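Side-chain contacts in epidermin leader peptide processing serine protease EpiP (Staphylococcus aureus subsp. aureus, PDB 3QFH), which is a subtilisin-like serine endopeptidase that probably cleaves the leader peptide from the precursor of the lantibiotic epidermin: residues D116-H121 with K437-A442; I126-T131 with G183-N188; P196-T201 with L393-D398; I273-A278 with P387-A392. One frame throughout, in Å; residues are numbered along the deposited sequence.

How the contacts relate
Contact 1 comes first in the chain and closes last. Its loop 116-121, just ahead of strand 126-130, meets the end of helix 435-439 and so encloses the other three. Contact 2 closes a short loop between strand 126-130 and helix 177-186. Contact 3 opens after that, at residues 196-201, and closes on helix 382-400. Contact 4 lies wholly within the span of contact 3, pairing strand 273-277 with an earlier part of the same helix. Contacts 2, 3 and 4 gather two helices on the parallel sheet of the subtilisin-like fold. Contact 1 adds the C-terminal region, touching contact 3 through Leu118 and Leu395.

Contact 1 of 4, residues D116-H121 with K437-A442; sequences DDLPKH and KALNVA. With SO4 (sulfate ion), chain N.
Asp117 and Asn440 set their side chains across each other at about a right angle. They join two outer parts of the subtilisin-like fold: the loop that leads into strand 126-130, and helix 435-439 near the C terminus with the residue that follows it. The carboxylate and amide planes are 89° apart. Asn440 ND2 donates to Asp117 OD2 over 3.1 Å, with an N-H...O angle of 160°. The acceptor lies in the amide plane of Asn440. The donor, in contrast, comes from above the carboxylate plane, 55° out of it. ND2 also bonds to the carbonyl of Tyr436, and OD1 of the same amide takes a bond from Asn443. Partners at both ends of the amide should fix its rotation.

Leu439 meets Asp117 nearer the backbone. The two CB atoms, Asp117 CB and Leu439 CB, are 4.2 Å apart. Leu439 CG is anti to its own carbonyl carbon, and from there Leu439 CD1 reaches Asp117 O at 4.0 Å. That carbonyl oxygen also accepts a bond from Lys399. Leu118 starts out pointing away, but its end turns back, and Leu118 CD2 lies 4.2 Å from Leu439 CD1. Both leucines also touch Leu395 of helix 382-400, so the apolar part of the contact continues onto that helix.

Further along the loop sits a sulfate ion, probably from the crystallisation liquor. Two successive backbone amides hold it. His121 N donates to sulfate O1 at 3.0 Å, and Lys120 N donates to sulfate O2 at 2.8 Å.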
loop_
_atom_site.group_PDB
_atom_site.type_symbol
_atom_site.label_atom_id
_atom_site.label_comp_id
_atom_site.label_asym_id
_atom_site.label_seq_id
_atom_site.Cartn_x
_atom_site.Cartn_y
_atom_site.Cartn_z
ATOM N N ASP A 116 0.326 -24.954 -10.212
ATOM C CA ASP A 116 -0.415 -25.918 -11.044
ATOM C C ASP A 116 -1.911 -25.923 -10.711
ATOM O O ASP A 116 -2.685 -26.586 -11.378
ATOM C CB ASP A 116 0.181 -27.321 -10.907
ATOM C CG ASP A 116 1.620 -27.385 -11.416
ATOM O OD1 ASP A 116 1.876 -26.889 -12.537
ATOM O OD2 ASP A 116 2.494 -27.923 -10.700
ATOM N N ASP A 117 -2.299 -25.163 -9.690
ATOM C CA ASP A 117 -3.687 -25.062 -9.239
ATOM C C ASP A 117 -4.265 -23.661 -9.491
ATOM O O ASP A 117 -5.276 -23.299 -8.902
ATOM C CB ASP A 117 -3.741 -25.354 -7.732
ATOM C CG ASP A 117 -3.157 -26.728 -7.377
ATOM O OD1 ASP A 117 -3.439 -27.687 -8.114
ATOM O OD2 ASP A 117 -2.430 -26.849 -6.366
ATOM N N LEU A 118 -3.620 -22.862 -10.339
ATOM C CA LEU A 118 -4.110 -21.504 -10.619
ATOM C C LEU A 118 -5.449 -21.552 -11.349
ATOM O O LEU A 118 -5.716 -22.513 -12.049
ATOM C CB LEU A 118 -3.125 -20.727 -11.485
ATOM C CG LEU A 118 -1.774 -20.362 -10.864
ATOM C CD1 LEU A 118 -0.864 -19.758 -11.923
ATOM C CD2 LEU A 118 -1.957 -19.419 -9.704
ATOM N N PRO A 119 -6.286 -20.508 -11.185
ATOM C CA PRO A 119 -7.548 -20.472 -11.914
ATOM C C PRO A 119 -7.246 -20.505 -13.411
ATOM O O PRO A 119 -6.172 -20.086 -13.822
ATOM C CB PRO A 119 -8.159 -19.112 -11.532
ATOM C CG PRO A 119 -7.401 -18.634 -10.365
ATOM C CD PRO A 119 -6.077 -19.298 -10.371
ATOM N N LYS A 120 -8.184 -20.983 -14.213
ATOM C CA LYS A 120 -7.969 -21.063 -15.654
ATOM C C LYS A 120 -8.030 -19.651 -16.263
ATOM O O LYS A 120 -7.337 -19.370 -17.233
ATOM C CB LYS A 120 -9.008 -21.988 -16.299
ATOM C CG LYS A 120 -8.453 -22.849 -17.414
ATOM C CD LYS A 120 -7.343 -23.803 -16.856
ATOM C CE LYS A 120 -6.786 -24.729 -17.931
ATOM N NZ LYS A 120 -7.846 -25.603 -18.511
ATOM N N HIS A 121 -8.845 -18.771 -15.675
ATOM C CA HIS A 121 -8.981 -17.374 -16.131
ATOM C C HIS A 121 -8.627 -16.398 -14.998
ATOM O O HIS A 121 -9.228 -16.438 -13.937
ATOM C CB HIS A 121 -10.400 -17.104 -16.619
ATOM C CG HIS A 121 -10.847 -18.028 -17.714
ATOM N ND1 HIS A 121 -10.449 -17.878 -19.028
ATOM C CD2 HIS A 121 -11.659 -19.112 -17.691
ATOM C CE1 HIS A 121 -10.993 -18.832 -19.764
ATOM N NE2 HIS A 121 -11.735 -19.590 -18.978
ATOM N N LYS A 437 -2.530 -23.776 0.174
ATOM C CA LYS A 437 -3.754 -24.084 0.914
ATOM C C LYS A 437 -4.955 -23.294 0.381
ATOM O O LYS A 437 -6.029 -23.851 0.207
ATOM C CB LYS A 437 -3.603 -23.813 2.413
ATOM C CG LYS A 437 -2.778 -24.853 3.176
ATOM C CD LYS A 437 -2.851 -24.608 4.696
ATOM C CE LYS A 437 -1.954 -25.571 5.470
ATOM N NZ LYS A 437 -2.363 -27.015 5.339
ATOM N N ALA A 438 -4.761 -21.999 0.134
ATOM C CA ALA A 438 -5.854 -21.122 -0.334
ATOM C C ALA A 438 -6.473 -21.606 -1.655
ATOM O O ALA A 438 -7.679 -21.463 -1.868
ATOM C CB ALA A 438 -5.356 -19.690 -0.479
ATOM N N LEU A 439 -5.655 -22.190 -2.523
ATOM C CA LEU A 439 -6.130 -22.685 -3.810
ATOM C C LEU A 439 -6.666 -24.122 -3.769
ATOM O O LEU A 439 -7.205 -24.598 -4.742
ATOM C CB LEU A 439 -5.009 -22.602 -4.856
ATOM C CG LEU A 439 -4.493 -21.182 -5.121
ATOM C CD1 LEU A 439 -3.335 -21.185 -6.110
ATOM C CD2 LEU A 439 -5.613 -20.303 -5.618
ATOM N N ASN A 440 -6.542 -24.808 -2.644
ATOM C CA ASN A 440 -6.994 -26.186 -2.597
ATOM C C ASN A 440 -8.094 -26.487 -1.574
ATOM O O ASN A 440 -8.181 -27.609 -1.077
ATOM C CB ASN A 440 -5.769 -27.080 -2.380
ATOM C CG ASN A 440 -4.899 -27.155 -3.618
ATOM O OD1 ASN A 440 -5.295 -27.747 -4.605
ATOM N ND2 ASN A 440 -3.709 -26.554 -3.566
ATOM N N VAL A 441 -8.937 -25.497 -1.283
ATOM C CA VAL A 441 -10.021 -25.688 -0.304
ATOM C C VAL A 441 -11.016 -26.748 -0.776
ATOM O O VAL A 441 -11.573 -27.475 0.035
ATOM C CB VAL A 441 -10.768 -24.374 -0.011
ATOM C CG1 VAL A 441 -11.906 -24.609 0.980
ATOM C CG2 VAL A 441 -9.780 -23.329 0.540
ATOM N N ALA A 442 -11.219 -26.864 -2.085
ATOM C CA ALA A 442 -12.129 -27.881 -2.611
ATOM C C ALA A 442 -11.482 -29.267 -2.571
ATOM O O ALA A 442 -12.177 -30.266 -2.663
ATOM C CB ALA A 442 -12.565 -27.537 -4.041
HETATM S S SO4 N . -11.696 -21.067 -14.127
HETATM O O1 SO4 N . -11.239 -19.676 -14.206
HETATM O O2 SO4 N . -10.689 -21.905 -13.466
HETATM O O3 SO4 N . -12.937 -21.153 -13.366
HETATM O O4 SO4 N . -11.940 -21.573 -15.473
#

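Contact 2 of 4, residues I126-T131 with G183-N188; sequences IAIIDT and GQTSAN
Ile128 points from strand 126-130 toward Thr185 on helix 177-186. This is a strand-to-helix contact in the buried core of the subtilisin-like alpha/beta fold, where the helix packs against the parallel sheet. From CB the side chain of Ile128 divides. CG2 stands anti to the backbone N. CG1 stands anti to the carbonyl carbon (chi1 -55°), and this branch carries CD1 outward to the helix. CB, CG1 and CG2 stay more than 4.2 Å from the helical segment, so the touch falls to the terminal methyl. Ile128 CD1 lies 3.6 Å from Thr185 OG1. The two side chains reach toward each other and meet tip to tip. Val181 and Ser182, one turn earlier on the helix, also pack on Ile128.

Ile126, two residues back on the strand, points to the same helix. Ile126 CD1 approaches Thr185 CB at 4.2 Å, and the same side chain also packs on Ala394 of helix 382-400. Thr185 is thus met by the terminal methyls of two isoleucines.

At the far end of the strand is Asp130. With His177 and Ser383 it has the geometry of a Ser-His-Asp charge relay, consistent with the catalytic triad of subtilases. Asp130 OD1 bonds to His177 ND1. Asp130 OD1 also takes the N-H of Thr131 on its anti lone pair, 2.8 Å from Thr131 N.

A methyl cannot satisfy the buried hydroxyl of Thr185. Thr185 OG1 bonds instead to the carbonyl of Ser182 and, at 2.8 Å, to Ser186 OG.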
loop_
_atom_site.group_PDB
_atom_site.type_symbol
_atom_site.label_atom_id
_atom_site.label_comp_id
_atom_site.label_asym_id
_atom_site.label_seq_id
_atom_site.Cartn_x
_atom_site.Cartn_y
_atom_site.Cartn_z
ATOM N N ILE A 126 -5.152 -6.229 -10.059
ATOM C CA ILE A 126 -4.543 -5.782 -8.839
ATOM C C ILE A 126 -4.043 -4.336 -9.057
ATOM O O ILE A 126 -3.299 -4.066 -9.996
ATOM C CB ILE A 126 -3.372 -6.681 -8.437
ATOM C CG1 ILE A 126 -3.816 -8.145 -8.354
ATOM C CG2 ILE A 126 -2.773 -6.225 -7.103
ATOM C CD1 ILE A 126 -2.677 -9.094 -8.206
ATOM N N ALA A 127 -4.480 -3.420 -8.206
ATOM C CA ALA A 127 -4.034 -2.054 -8.282
ATOM C C ALA A 127 -2.913 -1.919 -7.293
ATOM O O ALA A 127 -2.959 -2.485 -6.179
ATOM C CB ALA A 127 -5.162 -1.075 -7.959
ATOM N N ILE A 128 -1.871 -1.233 -7.706
ATOM C CA ILE A 128 -0.722 -0.988 -6.832
ATOM C C ILE A 128 -0.563 0.512 -6.765
ATOM O O ILE A 128 -0.439 1.175 -7.784
ATOM C CB ILE A 128 0.575 -1.661 -7.364
ATOM C CG1 ILE A 128 0.344 -3.167 -7.576
ATOM C CG2 ILE A 128 1.753 -1.451 -6.381
ATOM C CD1 ILE A 128 1.487 -3.865 -8.308
ATOM N N ILE A 129 -0.581 1.050 -5.556
ATOM C CA ILE A 129 -0.404 2.468 -5.348
ATOM C C ILE A 129 1.030 2.621 -4.844
ATOM O O ILE A 129 1.336 2.215 -3.745
ATOM C CB ILE A 129 -1.448 2.995 -4.364
ATOM C CG1 ILE A 129 -2.842 2.736 -4.948
ATOM C CG2 ILE A 129 -1.217 4.478 -4.077
ATOM C CD1 ILE A 129 -3.972 3.082 -4.025
ATOM N N ASP A 130 1.916 3.171 -5.670
ATOM C CA ASP A 130 3.325 3.229 -5.284
ATOM C C ASP A 130 4.105 4.267 -6.115
ATOM O O ASP A 130 3.512 5.246 -6.629
ATOM C CB ASP A 130 3.922 1.811 -5.413
ATOM C CG ASP A 130 4.951 1.503 -4.329
ATOM O OD1 ASP A 130 6.044 2.126 -4.301
ATOM O OD2 ASP A 130 4.657 0.612 -3.506
ATOM N N THR A 131 5.407 4.051 -6.282
ATOM C CA THR A 131 6.256 5.042 -6.938
ATOM C C THR A 131 6.214 5.030 -8.473
ATOM O O THR A 131 6.745 5.929 -9.107
ATOM C CB THR A 131 7.738 4.943 -6.441
ATOM O OG1 THR A 131 8.333 3.732 -6.881
ATOM C CG2 THR A 131 7.824 4.995 -4.902
ATOM N N GLY A 183 6.771 -6.746 -8.928
ATOM C CA GLY A 183 7.339 -8.060 -9.164
ATOM C C GLY A 183 6.770 -9.116 -8.233
ATOM O O GLY A 183 6.542 -10.269 -8.657
ATOM N N GLN A 184 6.500 -8.732 -6.981
ATOM C CA GLN A 184 5.959 -9.664 -5.999
ATOM C C GLN A 184 4.537 -10.118 -6.326
ATOM O O GLN A 184 4.171 -11.246 -6.025
ATOM C CB GLN A 184 6.021 -9.090 -4.585
ATOM C CG GLN A 184 7.480 -8.902 -4.059
ATOM C CD GLN A 184 8.257 -10.214 -4.029
ATOM O OE1 GLN A 184 8.052 -11.047 -3.162
ATOM N NE2 GLN A 184 9.154 -10.382 -4.970
ATOM N N THR A 185 3.755 -9.261 -6.967
ATOM C CA THR A 185 2.397 -9.629 -7.324
ATOM C C THR A 185 2.322 -10.254 -8.703
ATOM O O THR A 185 1.592 -11.214 -8.906
ATOM C CB THR A 185 1.419 -8.397 -7.387
ATOM O OG1 THR A 185 1.893 -7.438 -8.334
ATOM C CG2 THR A 185 1.248 -7.727 -6.064
ATOM N N SER A 186 3.105 -9.741 -9.641
ATOM C CA SER A 186 2.882 -10.069 -11.038
ATOM C C SER A 186 4.035 -10.539 -11.939
ATOM O O SER A 186 3.828 -10.706 -13.145
ATOM C CB SER A 186 2.299 -8.797 -11.672
ATOM O OG SER A 186 1.212 -8.270 -10.902
ATOM N N ALA A 187 5.238 -10.718 -11.407
ATOM C CA ALA A 187 6.353 -11.148 -12.254
ATOM C C ALA A 187 6.011 -12.479 -12.909
ATOM O O ALA A 187 5.508 -13.385 -12.257
ATOM C CB ALA A 187 7.655 -11.281 -11.444
ATOM N N ASN A 188 6.255 -12.579 -14.207
ATOM C CA ASN A 188 6.094 -13.829 -14.901
ATOM C C ASN A 188 7.159 -13.918 -16.010
ATOM O O ASN A 188 6.889 -13.633 -17.153
ATOM C CB ASN A 188 4.677 -13.983 -15.442
ATOM C CG ASN A 188 4.406 -15.393 -15.982
ATOM O OD1 ASN A 188 5.232 -16.278 -15.862
ATOM N ND2 ASN A 188 3.253 -15.584 -16.571
#

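Contact 3 of 4, residues P196-T201 with L393-D398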
loop_
_atom_site.group_PDB
_atom_site.type_symbol
_atom_site.label_atom_id
_atom_site.label_comp_id
_atom_site.label_asym_id
_atom_site.label_seq_id
_atom_site.Cartn_x
_atom_site.Cartn_y
_atom_site.Cartn_z
ATOM N N PRO A 196 0.974 -14.717 -11.336
ATOM C CA PRO A 196 1.654 -14.506 -12.615
ATOM C C PRO A 196 0.816 -14.310 -13.875
ATOM O O PRO A 196 1.378 -13.918 -14.897
ATOM C CB PRO A 196 2.530 -15.760 -12.765
ATOM C CG PRO A 196 1.930 -16.773 -11.875
ATOM C CD PRO A 196 1.244 -16.049 -10.772
ATOM N N ASN A 197 -0.491 -14.573 -13.810
ATOM C CA ASN A 197 -1.375 -14.399 -14.967
ATOM C C ASN A 197 -2.359 -13.233 -14.817
ATOM O O ASN A 197 -3.130 -12.959 -15.712
ATOM C CB ASN A 197 -2.140 -15.698 -15.225
ATOM C CG ASN A 197 -1.211 -16.902 -15.441
ATOM O OD1 ASN A 197 -0.096 -16.766 -15.938
ATOM N ND2 ASN A 197 -1.682 -18.081 -15.053
ATOM N N ASN A 198 -2.329 -12.554 -13.681
ATOM C CA ASN A 198 -3.186 -11.396 -13.448
ATOM C C ASN A 198 -2.533 -10.102 -13.909
ATOM O O ASN A 198 -1.314 -9.914 -13.786
ATOM C CB ASN A 198 -3.552 -11.243 -11.952
ATOM C CG ASN A 198 -4.503 -12.324 -11.465
ATOM O OD1 ASN A 198 -4.093 -13.448 -11.190
ATOM N ND2 ASN A 198 -5.787 -11.974 -11.339
ATOM N N LYS A 199 -3.349 -9.197 -14.419
ATOM C CA LYS A 199 -2.862 -7.890 -14.818
ATOM C C LYS A 199 -2.801 -7.025 -13.571
ATOM O O LYS A 199 -3.613 -7.199 -12.638
ATOM C CB LYS A 199 -3.797 -7.215 -15.820
ATOM C CG LYS A 199 -4.137 -8.020 -17.063
ATOM C CD LYS A 199 -2.898 -8.412 -17.844
ATOM C CE LYS A 199 -3.271 -9.263 -19.057
ATOM N NZ LYS A 199 -2.092 -9.751 -19.828
ATOM N N PHE A 200 -1.831 -6.117 -13.540
ATOM C CA PHE A 200 -1.715 -5.170 -12.468
ATOM C C PHE A 200 -1.799 -3.784 -13.080
ATOM O O PHE A 200 -1.491 -3.571 -14.270
ATOM C CB PHE A 200 -0.438 -5.364 -11.644
ATOM C CG PHE A 200 0.820 -4.904 -12.325
ATOM C CD1 PHE A 200 1.341 -3.645 -12.063
ATOM C CD2 PHE A 200 1.494 -5.736 -13.208
ATOM C CE1 PHE A 200 2.500 -3.224 -12.671
ATOM C CE2 PHE A 200 2.667 -5.323 -13.814
ATOM C CZ PHE A 200 3.162 -4.065 -13.557
ATOM N N THR A 201 -2.262 -2.854 -12.266
ATOM C CA THR A 201 -2.430 -1.487 -12.671
ATOM C C THR A 201 -1.662 -0.672 -11.669
ATOM O O THR A 201 -1.878 -0.808 -10.468
ATOM C CB THR A 201 -3.908 -1.068 -12.628
ATOM O OG1 THR A 201 -4.692 -1.996 -13.377
ATOM C CG2 THR A 201 -4.085 0.298 -13.212
ATOM N N LEU A 393 -5.189 -12.745 -2.773
ATOM C CA LEU A 393 -6.617 -12.382 -2.828
ATOM C C LEU A 393 -7.145 -12.349 -4.250
ATOM O O LEU A 393 -8.316 -12.707 -4.499
ATOM C CB LEU A 393 -6.858 -11.045 -2.148
ATOM C CG LEU A 393 -6.798 -11.062 -0.621
ATOM C CD1 LEU A 393 -6.605 -9.666 -0.080
ATOM C CD2 LEU A 393 -8.077 -11.698 -0.058
ATOM N N ALA A 394 -6.314 -11.904 -5.192
ATOM C CA ALA A 394 -6.727 -11.898 -6.589
ATOM C C ALA A 394 -6.963 -13.340 -7.045
ATOM O O ALA A 394 -7.947 -13.641 -7.749
ATOM C CB ALA A 394 -5.694 -11.201 -7.476
ATOM N N LEU A 395 -6.077 -14.234 -6.640
ATOM C CA LEU A 395 -6.210 -15.663 -6.991
ATOM C C LEU A 395 -7.459 -16.295 -6.395
ATOM O O LEU A 395 -8.148 -17.079 -7.054
ATOM C CB LEU A 395 -4.991 -16.448 -6.530
ATOM C CG LEU A 395 -3.638 -16.128 -7.180
ATOM C CD1 LEU A 395 -2.539 -16.989 -6.544
ATOM C CD2 LEU A 395 -3.716 -16.351 -8.688
ATOM N N ILE A 396 -7.743 -15.952 -5.144
ATOM C CA ILE A 396 -8.894 -16.484 -4.421
ATOM C C ILE A 396 -10.213 -16.005 -5.049
ATOM O O ILE A 396 -11.148 -16.784 -5.239
ATOM C CB ILE A 396 -8.818 -16.108 -2.930
ATOM C CG1 ILE A 396 -7.679 -16.889 -2.265
ATOM C CG2 ILE A 396 -10.154 -16.414 -2.235
ATOM C CD1 ILE A 396 -7.225 -16.293 -0.916
ATOM N N ILE A 397 -10.272 -14.729 -5.387
ATOM C CA ILE A 397 -11.465 -14.176 -6.036
ATOM C C ILE A 397 -11.738 -14.889 -7.369
ATOM O O ILE A 397 -12.892 -15.245 -7.692
ATOM C CB ILE A 397 -11.330 -12.647 -6.244
ATOM C CG1 ILE A 397 -11.323 -11.937 -4.877
ATOM C CG2 ILE A 397 -12.508 -12.118 -7.087
ATOM C CD1 ILE A 397 -10.868 -10.436 -4.912
ATOM N N ASP A 398 -10.689 -15.112 -8.146
ATOM C CA ASP A 398 -10.854 -15.780 -9.444
ATOM C C ASP A 398 -11.134 -17.302 -9.288
ATOM O O ASP A 398 -11.977 -17.865 -9.983
ATOM C CB ASP A 398 -9.637 -15.537 -10.328
ATOM C CG ASP A 398 -9.462 -14.061 -10.695
ATOM O OD1 ASP A 398 -10.408 -13.274 -10.461
ATOM O OD2 ASP A 398 -8.371 -13.680 -11.201
HETATM O O HOH W 1 -6.142 -15.537 -10.929
#
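Asp398 OD2 is gripped by two donors, the amide of Asn198 and a water. Asn198 ND2 donates to Asp398 OD2 at 3.1 Å, with an N-H...O angle of 151°. The two side chains come from opposite directions. Their amide and carboxylate planes are only 13° apart, and the nitrogen meets OD2 nearly along its C-O axis. The water closes a ring beside this bond, donating to Asp398 OD2 and to Asn198 OD1, each at 2.9 Å. Thr124 serves both groups: its carbonyl takes a bond from Asn198 ND2, and its hydroxyl bonds to Asp398 OD1.

In the subtilisin-like fold this joins the approach to strand 200-204, a member of the parallel sheet, to the buried helix 382-400. Two apolar groups of the helix flank the amide. Ala394 CB lies 3.9 Å from Asn198 ND2. Leu395 begins pointing to one side, but its end swings in and brings Leu395 CD2 to 3.9 Å from Asn198 OD1. Glu403 brings a second carboxylate close to Asp398 OD1, which would probably raise the proton affinity of the two carboxylates. Asn198 CG stands anti to its carbonyl carbon (chi1 -70°), which sends the amide toward Asp398.

Contact 4 of 4, residues I273-A278 with P387-A392; sequences IVVAAA and PKVSGA
Val275 CG1 stands anti to its backbone N (chi1 -175°), and Val389 CG1 does the same on the helix (chi1 173°). These turns bring the two CG1 methyls together at 4.1 Å, Val275 CG1 to Val389 CG1, with the side chains crossing at a slant. Ser390 OG is turned differently, anti to its carbonyl carbon (chi1 -65°). Ser390 OG comes to 3.4 Å from Val275 CB and lies 3.7 Å from both Val275 CG1 and Val275 CG2. The hydroxyl oxygen therefore sits over the branch point of the valine.

Here strand 273-277, an inner strand of the parallel sheet, packs against helix 382-400 of the subtilisin-like fold. The same helix carries Ser383, whose geometry with His177 and Asp130 matches a Ser-His-Asp triad. Val275 also touches Thr386 and Leu393, so residues on successive turns of the helix pack against it.

The valine pair is apolar, and the Val275 side chain has no polar atom for the Ser390 hydroxyl. The buried hydroxyl is satisfied to one side, by Asn232 OD1 of the neighbouring strand 230-233. This implies that helix and strand 273-277 are held here by van der Waals contact, while the serine ties the helix to strand 230-233.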
loop_
_atom_site.group_PDB
_atom_site.type_symbol
_atom_site.label_atom_id
_atom_site.label_comp_id
_atom_site.label_asym_id
_atom_site.label_seq_id
_atom_site.Cartn_x
_atom_site.Cartn_y
_atom_site.Cartn_z
ATOM N N ILE A 273 -11.023 -4.545 -2.219
ATOM C CA ILE A 273 -10.374 -4.835 -0.950
ATOM C C ILE A 273 -9.090 -4.014 -0.923
ATOM O O ILE A 273 -8.352 -3.982 -1.925
ATOM C CB ILE A 273 -9.941 -6.347 -0.869
ATOM C CG1 ILE A 273 -11.103 -7.282 -1.204
ATOM C CG2 ILE A 273 -9.340 -6.670 0.495
ATOM C CD1 ILE A 273 -10.684 -8.750 -1.333
ATOM N N VAL A 274 -8.805 -3.389 0.219
ATOM C CA VAL A 274 -7.592 -2.616 0.419
ATOM C C VAL A 274 -6.646 -3.400 1.338
ATOM O O VAL A 274 -7.016 -3.785 2.465
ATOM C CB VAL A 274 -7.906 -1.231 1.039
ATOM C CG1 VAL A 274 -6.595 -0.479 1.407
ATOM C CG2 VAL A 274 -8.761 -0.382 0.095
ATOM N N VAL A 275 -5.439 -3.654 0.844
ATOM C CA VAL A 275 -4.397 -4.365 1.578
ATOM C C VAL A 275 -3.269 -3.372 1.875
ATOM O O VAL A 275 -2.699 -2.768 0.965
ATOM C CB VAL A 275 -3.843 -5.527 0.748
ATOM C CG1 VAL A 275 -2.813 -6.354 1.574
ATOM C CG2 VAL A 275 -5.004 -6.396 0.239
ATOM N N ALA A 276 -2.919 -3.247 3.139
ATOM C CA ALA A 276 -1.964 -2.273 3.558
ATOM C C ALA A 276 -0.804 -2.908 4.311
ATOM O O ALA A 276 -0.981 -3.852 5.073
ATOM C CB ALA A 276 -2.668 -1.255 4.467
ATOM N N ALA A 277 0.370 -2.348 4.111
ATOM C CA ALA A 277 1.565 -2.812 4.796
ATOM C C ALA A 277 1.612 -2.283 6.212
ATOM O O ALA A 277 1.319 -1.117 6.457
ATOM C CB ALA A 277 2.820 -2.340 4.061
ATOM N N ALA A 278 2.004 -3.147 7.136
ATOM C CA ALA A 278 2.255 -2.719 8.485
ATOM C C ALA A 278 3.516 -1.855 8.377
ATOM O O ALA A 278 4.227 -1.917 7.372
ATOM C CB ALA A 278 2.497 -3.903 9.385
ATOM N N PRO A 387 2.373 -7.273 -1.111
ATOM C CA PRO A 387 1.940 -7.673 -2.459
ATOM C C PRO A 387 1.663 -9.151 -2.602
ATOM O O PRO A 387 0.872 -9.536 -3.492
ATOM C CB PRO A 387 3.116 -7.251 -3.363
ATOM C CG PRO A 387 4.252 -6.989 -2.417
ATOM C CD PRO A 387 3.618 -6.498 -1.162
ATOM N N LYS A 388 2.289 -9.971 -1.748
ATOM C CA LYS A 388 2.048 -11.421 -1.747
ATOM C C LYS A 388 0.602 -11.735 -1.341
ATOM O O LYS A 388 -0.068 -12.606 -1.938
ATOM C CB LYS A 388 3.045 -12.137 -0.819
ATOM C CG LYS A 388 4.502 -12.086 -1.286
ATOM C CD LYS A 388 5.386 -12.946 -0.375
ATOM C CE LYS A 388 6.836 -12.974 -0.847
ATOM N NZ LYS A 388 7.439 -11.631 -0.775
ATOM N N VAL A 389 0.121 -10.997 -0.338
ATOM C CA VAL A 389 -1.240 -11.116 0.138
ATOM C C VAL A 389 -2.200 -10.547 -0.898
ATOM O O VAL A 389 -3.254 -11.148 -1.153
ATOM C CB VAL A 389 -1.439 -10.434 1.503
ATOM C CG1 VAL A 389 -2.919 -10.411 1.909
ATOM C CG2 VAL A 389 -0.574 -11.125 2.579
ATOM N N SER A 390 -1.862 -9.404 -1.503
ATOM C CA SER A 390 -2.741 -8.834 -2.544
ATOM C C SER A 390 -2.890 -9.829 -3.697
ATOM O O SER A 390 -4.000 -10.076 -4.203
ATOM C CB SER A 390 -2.211 -7.506 -3.099
ATOM O OG SER A 390 -2.206 -6.480 -2.118
ATOM N N GLY A 391 -1.771 -10.363 -4.155
ATOM C CA GLY A 391 -1.798 -11.362 -5.225
ATOM C C GLY A 391 -2.646 -12.573 -4.881
ATOM O O GLY A 391 -3.416 -13.056 -5.716
ATOM N N ALA A 392 -2.510 -13.058 -3.643
ATOM C CA ALA A 392 -3.267 -14.205 -3.163
ATOM C C ALA A 392 -4.774 -13.940 -3.211
ATOM O O ALA A 392 -5.567 -14.807 -3.662
ATOM C CB ALA A 392 -2.811 -14.593 -1.719
#